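Local coordinates for hypothetical protein, GDSL-like Lipase/Acylhydrolase family protein (PDB 4M8K) that probably hydrolyses ester bonds of lipids or other acylated substrates, as a GDSL-like lipase/acylhydrolase family protein, at residues Y189-K201 / Q212-P224. Residues are numbered along the deposited sequence; the frame is centred on the assembly and turned at random.
Sequences YGIENIRLHDIDK and QSIDAQVWESVSP
With CG opposite its carbonyl carbon (chi1 -76°) and the chain extended beyond it, Gln217 reaches from the helix to the backbone of His197, while chi1 of 58° swings the His197 imidazole back over that same amide. The carboxamide thus meets His197 three ways. Gln217 OE1 accepts from His197 N at 2.9 Å through a lone pair in the carbonyl plane, Gln217 NE2 donates almost straight to His197 O at 2.9 Å, and the imidazole stacks on the amide, the two planes 15° apart and Gln217 NE2 over the ring centre. Two backbone bonds and a stacked ring together fix the rotation of the amide, and water 2 links its OE1 to Arg195 O. In the plane of the imidazole, His197 ND1 donates to Asp198 OD2 at 2.7 Å, which probably helps hold the ring over Gln217. Apolar packing continues on both sides of this pair. Toward the start of the helical segment, Ile199 CD1 lies against Ser213 CB at 3.8 Å and Ile214 CG1, which also meets Leu196 CD1 at 4.0 Å. In the other direction, Ile194 sets its CG1 on Ser221 CB at 3.7 Å and its CD1 against Val218 CG1 at 4.1 Å. Water 3 joins Ser213 OG to Asp198 O and Asp200 N. The strand and helix run roughly antiparallel, their axes 8.7 Å apart, as the final helix of an alpha/beta/alpha sandwich packs on its parallel sheet. Strand 192-195 is an edge strand of that five-stranded sheet, bonded through Ile194 to strand 165-170, whose Ile169 touches both Leu196 and Val218; helix 208-222 also meets helix 64-71, through Val218 on Phe68 and a salt bridge from Asp215 to Arg67.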
loop_
_atom_site.group_PDB
_atom_site.type_symbol
_atom_site.label_atom_id
_atom_site.label_comp_id
_atom_site.label_asym_id
_atom_site.label_seq_id
_atom_site.Cartn_x
_atom_site.Cartn_y
_atom_site.Cartn_z
ATOM N N TYR A 189 -4.046 9.583 -13.274
ATOM C CA TYR A 189 -2.757 9.021 -13.643
ATOM C C TYR A 189 -2.845 7.688 -14.415
ATOM O O TYR A 189 -1.810 7.138 -14.807
ATOM C CB TYR A 189 -1.872 8.910 -12.395
ATOM C CG TYR A 189 -1.366 10.284 -11.915
ATOM C CD1 TYR A 189 -0.333 10.945 -12.575
ATOM C CD2 TYR A 189 -1.972 10.922 -10.851
ATOM C CE1 TYR A 189 0.121 12.177 -12.119
ATOM C CE2 TYR A 189 -1.557 12.160 -10.417
ATOM C CZ TYR A 189 -0.494 12.773 -11.036
ATOM O OH TYR A 189 -0.130 14.027 -10.573
ATOM N N GLY A 190 -4.058 7.224 -14.713
ATOM C CA GLY A 190 -4.231 5.996 -15.498
ATOM C C GLY A 190 -3.745 4.781 -14.720
ATOM O O GLY A 190 -3.205 3.867 -15.299
ATOM N N ILE A 191 -3.843 4.832 -13.402
ATOM C CA ILE A 191 -3.496 3.714 -12.554
ATOM C C ILE A 191 -4.757 2.962 -12.110
ATOM O O ILE A 191 -5.704 3.585 -11.545
ATOM C CB ILE A 191 -2.792 4.207 -11.280
ATOM C CG1 ILE A 191 -1.443 4.871 -11.563
ATOM C CG2 ILE A 191 -2.641 3.065 -10.261
ATOM C CD1 ILE A 191 -0.515 4.062 -12.409
ATOM N N GLU A 192 -4.784 1.643 -12.300
ATOM C CA GLU A 192 -5.892 0.804 -11.775
ATOM C C GLU A 192 -6.017 0.873 -10.253
ATOM O O GLU A 192 -5.030 0.720 -9.501
ATOM C CB GLU A 192 -5.768 -0.668 -12.201
ATOM C CG GLU A 192 -6.734 -1.650 -11.502
ATOM C CD GLU A 192 -7.765 -2.322 -12.393
ATOM O OE1 GLU A 192 -7.335 -3.040 -13.314
ATOM O OE2 GLU A 192 -8.993 -2.180 -12.123
ATOM N N ASN A 193 -7.259 1.080 -9.805
ATOM C CA ASN A 193 -7.563 1.193 -8.407
ATOM C C ASN A 193 -8.399 -0.012 -7.990
ATOM O O ASN A 193 -9.480 -0.184 -8.490
ATOM C CB ASN A 193 -8.310 2.504 -8.138
ATOM C CG ASN A 193 -8.591 2.736 -6.690
ATOM O OD1 ASN A 193 -7.879 2.234 -5.795
ATOM N ND2 ASN A 193 -9.635 3.478 -6.421
ATOM N N ILE A 194 -7.867 -0.843 -7.093
ATOM C CA ILE A 194 -8.564 -2.054 -6.613
ATOM C C ILE A 194 -9.374 -1.656 -5.402
ATOM O O ILE A 194 -8.842 -1.360 -4.335
ATOM C CB ILE A 194 -7.559 -3.155 -6.300
ATOM C CG1 ILE A 194 -6.753 -3.424 -7.573
ATOM C CG2 ILE A 194 -8.260 -4.401 -5.821
ATOM C CD1 ILE A 194 -5.507 -4.242 -7.427
ATOM N N ARG A 195 -10.682 -1.614 -5.563
ATOM C CA ARG A 195 -11.552 -1.177 -4.467
ATOM C C ARG A 195 -11.999 -2.366 -3.636
ATOM O O ARG A 195 -12.911 -3.081 -3.987
ATOM C CB ARG A 195 -12.710 -0.365 -5.013
ATOM C CG ARG A 195 -12.187 0.945 -5.596
ATOM C CD ARG A 195 -13.254 1.864 -6.196
ATOM N NE ARG A 195 -13.951 1.228 -7.306
ATOM C CZ ARG A 195 -13.458 1.091 -8.543
ATOM N NH1 ARG A 195 -12.246 1.547 -8.877
ATOM N NH2 ARG A 195 -14.188 0.490 -9.473
ATOM N N LEU A 196 -11.310 -2.599 -2.527
ATOM C CA LEU A 196 -11.613 -3.764 -1.735
ATOM C C LEU A 196 -13.030 -3.696 -1.139
ATOM O O LEU A 196 -13.524 -2.617 -0.841
ATOM C CB LEU A 196 -10.624 -3.908 -0.629
ATOM C CG LEU A 196 -9.184 -4.028 -1.071
ATOM C CD1 LEU A 196 -8.295 -4.071 0.177
ATOM C CD2 LEU A 196 -9.005 -5.253 -1.910
ATOM N N HIS A 197 -13.673 -4.852 -0.995
ATOM C CA HIS A 197 -14.978 -4.916 -0.368
ATOM C C HIS A 197 -15.080 -6.178 0.494
ATOM O O HIS A 197 -14.462 -7.181 0.197
ATOM C CB HIS A 197 -16.068 -4.917 -1.438
ATOM C CG HIS A 197 -15.938 -6.057 -2.405
ATOM N ND1 HIS A 197 -16.573 -7.276 -2.233
ATOM C CD2 HIS A 197 -15.255 -6.153 -3.572
ATOM C CE1 HIS A 197 -16.259 -8.073 -3.234
ATOM N NE2 HIS A 197 -15.456 -7.421 -4.052
ATOM N N ASP A 198 -15.894 -6.130 1.534
ATOM C CA ASP A 198 -16.187 -7.329 2.328
ATOM C C ASP A 198 -14.913 -7.971 2.852
ATOM O O ASP A 198 -14.686 -9.165 2.719
ATOM C CB ASP A 198 -17.009 -8.296 1.479
ATOM C CG ASP A 198 -18.269 -7.637 0.968
ATOM O OD1 ASP A 198 -19.059 -7.199 1.824
ATOM O OD2 ASP A 198 -18.442 -7.511 -0.261
ATOM N N ILE A 199 -14.085 -7.139 3.457
ATOM C CA ILE A 199 -12.848 -7.589 4.074
ATOM C C ILE A 199 -13.051 -7.794 5.586
ATOM O O ILE A 199 -13.230 -6.847 6.329
ATOM C CB ILE A 199 -11.733 -6.549 3.802
ATOM C CG1 ILE A 199 -11.581 -6.253 2.296
ATOM C CG2 ILE A 199 -10.430 -7.020 4.334
ATOM C CD1 ILE A 199 -11.340 -7.468 1.414
ATOM N N ASP A 200 -12.954 -9.037 6.034
ATOM C CA ASP A 200 -13.100 -9.364 7.422
ATOM C C ASP A 200 -11.932 -8.795 8.196
ATOM O O ASP A 200 -10.772 -9.010 7.839
ATOM C CB ASP A 200 -13.184 -10.882 7.622
ATOM C CG ASP A 200 -13.551 -11.264 9.026
ATOM O OD1 ASP A 200 -14.740 -11.054 9.409
ATOM O OD2 ASP A 200 -12.659 -11.772 9.777
ATOM N N LYS A 201 -12.248 -8.055 9.235
ATOM C CA LYS A 201 -11.231 -7.464 10.070
ATOM C C LYS A 201 -11.397 -7.806 11.550
ATOM O O LYS A 201 -12.486 -7.953 12.063
ATOM C CB LYS A 201 -11.178 -5.964 9.913
ATOM C CG LYS A 201 -10.812 -5.458 8.491
ATOM C CD LYS A 201 -11.233 -4.001 8.219
ATOM C CE LYS A 201 -11.173 -3.708 6.719
ATOM N NZ LYS A 201 -11.600 -2.348 6.361
ATOM N N GLN A 212 -7.291 -13.439 2.794
ATOM C CA GLN A 212 -7.632 -14.236 1.619
ATOM C C GLN A 212 -8.448 -13.457 0.632
ATOM O O GLN A 212 -8.230 -13.546 -0.587
ATOM C CB GLN A 212 -8.400 -15.497 1.989
ATOM C CG GLN A 212 -7.603 -16.469 2.854
ATOM C CD GLN A 212 -8.216 -17.866 2.883
ATOM O OE1 GLN A 212 -9.242 -18.121 2.260
ATOM N NE2 GLN A 212 -7.587 -18.768 3.604
ATOM N N SER A 213 -9.398 -12.695 1.157
ATOM C CA SER A 213 -10.257 -11.867 0.298
ATOM C C SER A 213 -9.440 -10.819 -0.435
ATOM O O SER A 213 -9.706 -10.539 -1.630
ATOM C CB SER A 213 -11.386 -11.234 1.128
ATOM O OG SER A 213 -12.181 -12.247 1.735
ATOM N N ILE A 214 -8.485 -10.196 0.268
ATOM C CA ILE A 214 -7.619 -9.167 -0.368
ATOM C C ILE A 214 -6.806 -9.790 -1.505
ATOM O O ILE A 214 -6.822 -9.304 -2.637
ATOM C CB ILE A 214 -6.668 -8.452 0.603
ATOM C CG1 ILE A 214 -7.465 -7.648 1.637
ATOM C CG2 ILE A 214 -5.716 -7.557 -0.181
ATOM C CD1 ILE A 214 -6.615 -7.125 2.797
ATOM N N ASP A 215 -6.124 -10.874 -1.189
ATOM C CA ASP A 215 -5.402 -11.701 -2.202
ATOM C C ASP A 215 -6.273 -11.936 -3.413
ATOM O O ASP A 215 -5.904 -11.563 -4.532
ATOM C CB ASP A 215 -4.921 -13.006 -1.527
ATOM C CG ASP A 215 -4.433 -14.097 -2.501
ATOM O OD1 ASP A 215 -3.997 -13.812 -3.619
ATOM O OD2 ASP A 215 -4.556 -15.264 -2.087
ATOM N N ALA A 216 -7.477 -12.477 -3.191
ATOM C CA ALA A 216 -8.341 -12.833 -4.302
ATOM C C ALA A 216 -8.766 -11.609 -5.094
ATOM O O ALA A 216 -8.731 -11.650 -6.312
ATOM C CB ALA A 216 -9.575 -13.632 -3.856
ATOM N N GLN A 217 -9.119 -10.523 -4.408
ATOM C CA GLN A 217 -9.570 -9.332 -5.096
ATOM C C GLN A 217 -8.452 -8.618 -5.865
ATOM O O GLN A 217 -8.702 -8.076 -6.937
ATOM C CB GLN A 217 -10.258 -8.363 -4.112
ATOM C CG GLN A 217 -11.650 -8.835 -3.765
ATOM C CD GLN A 217 -12.294 -8.034 -2.658
ATOM O OE1 GLN A 217 -12.213 -6.797 -2.619
ATOM N NE2 GLN A 217 -12.962 -8.744 -1.743
ATOM N N VAL A 218 -7.237 -8.577 -5.311
ATOM C CA VAL A 218 -6.083 -8.045 -6.059
ATOM C C VAL A 218 -5.878 -8.883 -7.345
ATOM O O VAL A 218 -5.718 -8.331 -8.447
ATOM C CB VAL A 218 -4.814 -7.962 -5.171
ATOM C CG1 VAL A 218 -3.585 -7.613 -5.992
ATOM C CG2 VAL A 218 -5.003 -6.925 -4.062
ATOM N N TRP A 219 -5.954 -10.205 -7.226
ATOM C CA TRP A 219 -5.725 -11.087 -8.378
ATOM C C TRP A 219 -6.811 -10.906 -9.438
ATOM O O TRP A 219 -6.488 -10.833 -10.614
ATOM C CB TRP A 219 -5.592 -12.565 -7.945
ATOM C CG TRP A 219 -5.385 -13.552 -9.090
ATOM C CD1 TRP A 219 -6.237 -14.558 -9.471
ATOM C CD2 TRP A 219 -4.298 -13.585 -10.017
ATOM N NE1 TRP A 219 -5.739 -15.209 -10.560
ATOM C CE2 TRP A 219 -4.543 -14.653 -10.909
ATOM C CE3 TRP A 219 -3.132 -12.835 -10.170
ATOM C CZ2 TRP A 219 -3.668 -14.985 -11.925
ATOM C CZ3 TRP A 219 -2.271 -13.160 -11.188
ATOM C CH2 TRP A 219 -2.543 -14.221 -12.057
ATOM N N GLU A 220 -8.066 -10.707 -9.034
ATOM C CA GLU A 220 -9.119 -10.348 -9.990
ATOM C C GLU A 220 -8.709 -9.187 -10.897
ATOM O O GLU A 220 -9.004 -9.206 -12.080
ATOM C CB GLU A 220 -10.436 -9.981 -9.274
ATOM C CG GLU A 220 -11.248 -11.135 -8.676
ATOM C CD GLU A 220 -12.377 -10.646 -7.741
ATOM O OE1 GLU A 220 -12.876 -9.529 -7.976
ATOM O OE2 GLU A 220 -12.757 -11.348 -6.755
ATOM N N SER A 221 -8.052 -8.161 -10.356
ATOM C CA SER A 221 -7.717 -6.976 -11.152
ATOM C C SER A 221 -6.400 -7.153 -11.907
ATOM O O SER A 221 -6.270 -6.736 -13.046
ATOM C CB SER A 221 -7.676 -5.760 -10.235
ATOM O OG SER A 221 -8.951 -5.614 -9.649
ATOM N N VAL A 222 -5.426 -7.790 -11.282
ATOM C CA VAL A 222 -4.106 -7.899 -11.893
ATOM C C VAL A 222 -4.073 -8.947 -13.036
ATOM O O VAL A 222 -3.372 -8.744 -14.022
ATOM C CB VAL A 222 -3.038 -8.184 -10.814
ATOM C CG1 VAL A 222 -1.660 -8.459 -11.399
ATOM C CG2 VAL A 222 -2.908 -6.997 -9.846
ATOM N N SER A 223 -4.829 -10.040 -12.901
ATOM C CA SER A 223 -4.831 -11.137 -13.867
ATOM C C SER A 223 -4.944 -10.709 -15.312
ATOM O O SER A 223 -4.061 -11.027 -16.091
ATOM C CB SER A 223 -6.004 -12.081 -13.610
ATOM O OG SER A 223 -5.539 -13.315 -13.171
ATOM N N PRO A 224 -6.059 -10.049 -15.695
ATOM C CA PRO A 224 -6.188 -9.753 -17.135
ATOM C C PRO A 224 -4.981 -8.990 -17.675
ATOM O O PRO A 224 -4.309 -9.473 -18.589
ATOM C CB PRO A 224 -7.479 -8.922 -17.215
ATOM C CG PRO A 224 -8.266 -9.319 -16.001
ATOM C CD PRO A 224 -7.235 -9.574 -14.934
HETATM O O HOH W 1 -8.303 -5.267 -14.188
HETATM O O HOH W 2 -12.149 -5.532 -5.068
HETATM O O HOH W 3 -13.148 -11.337 4.274
#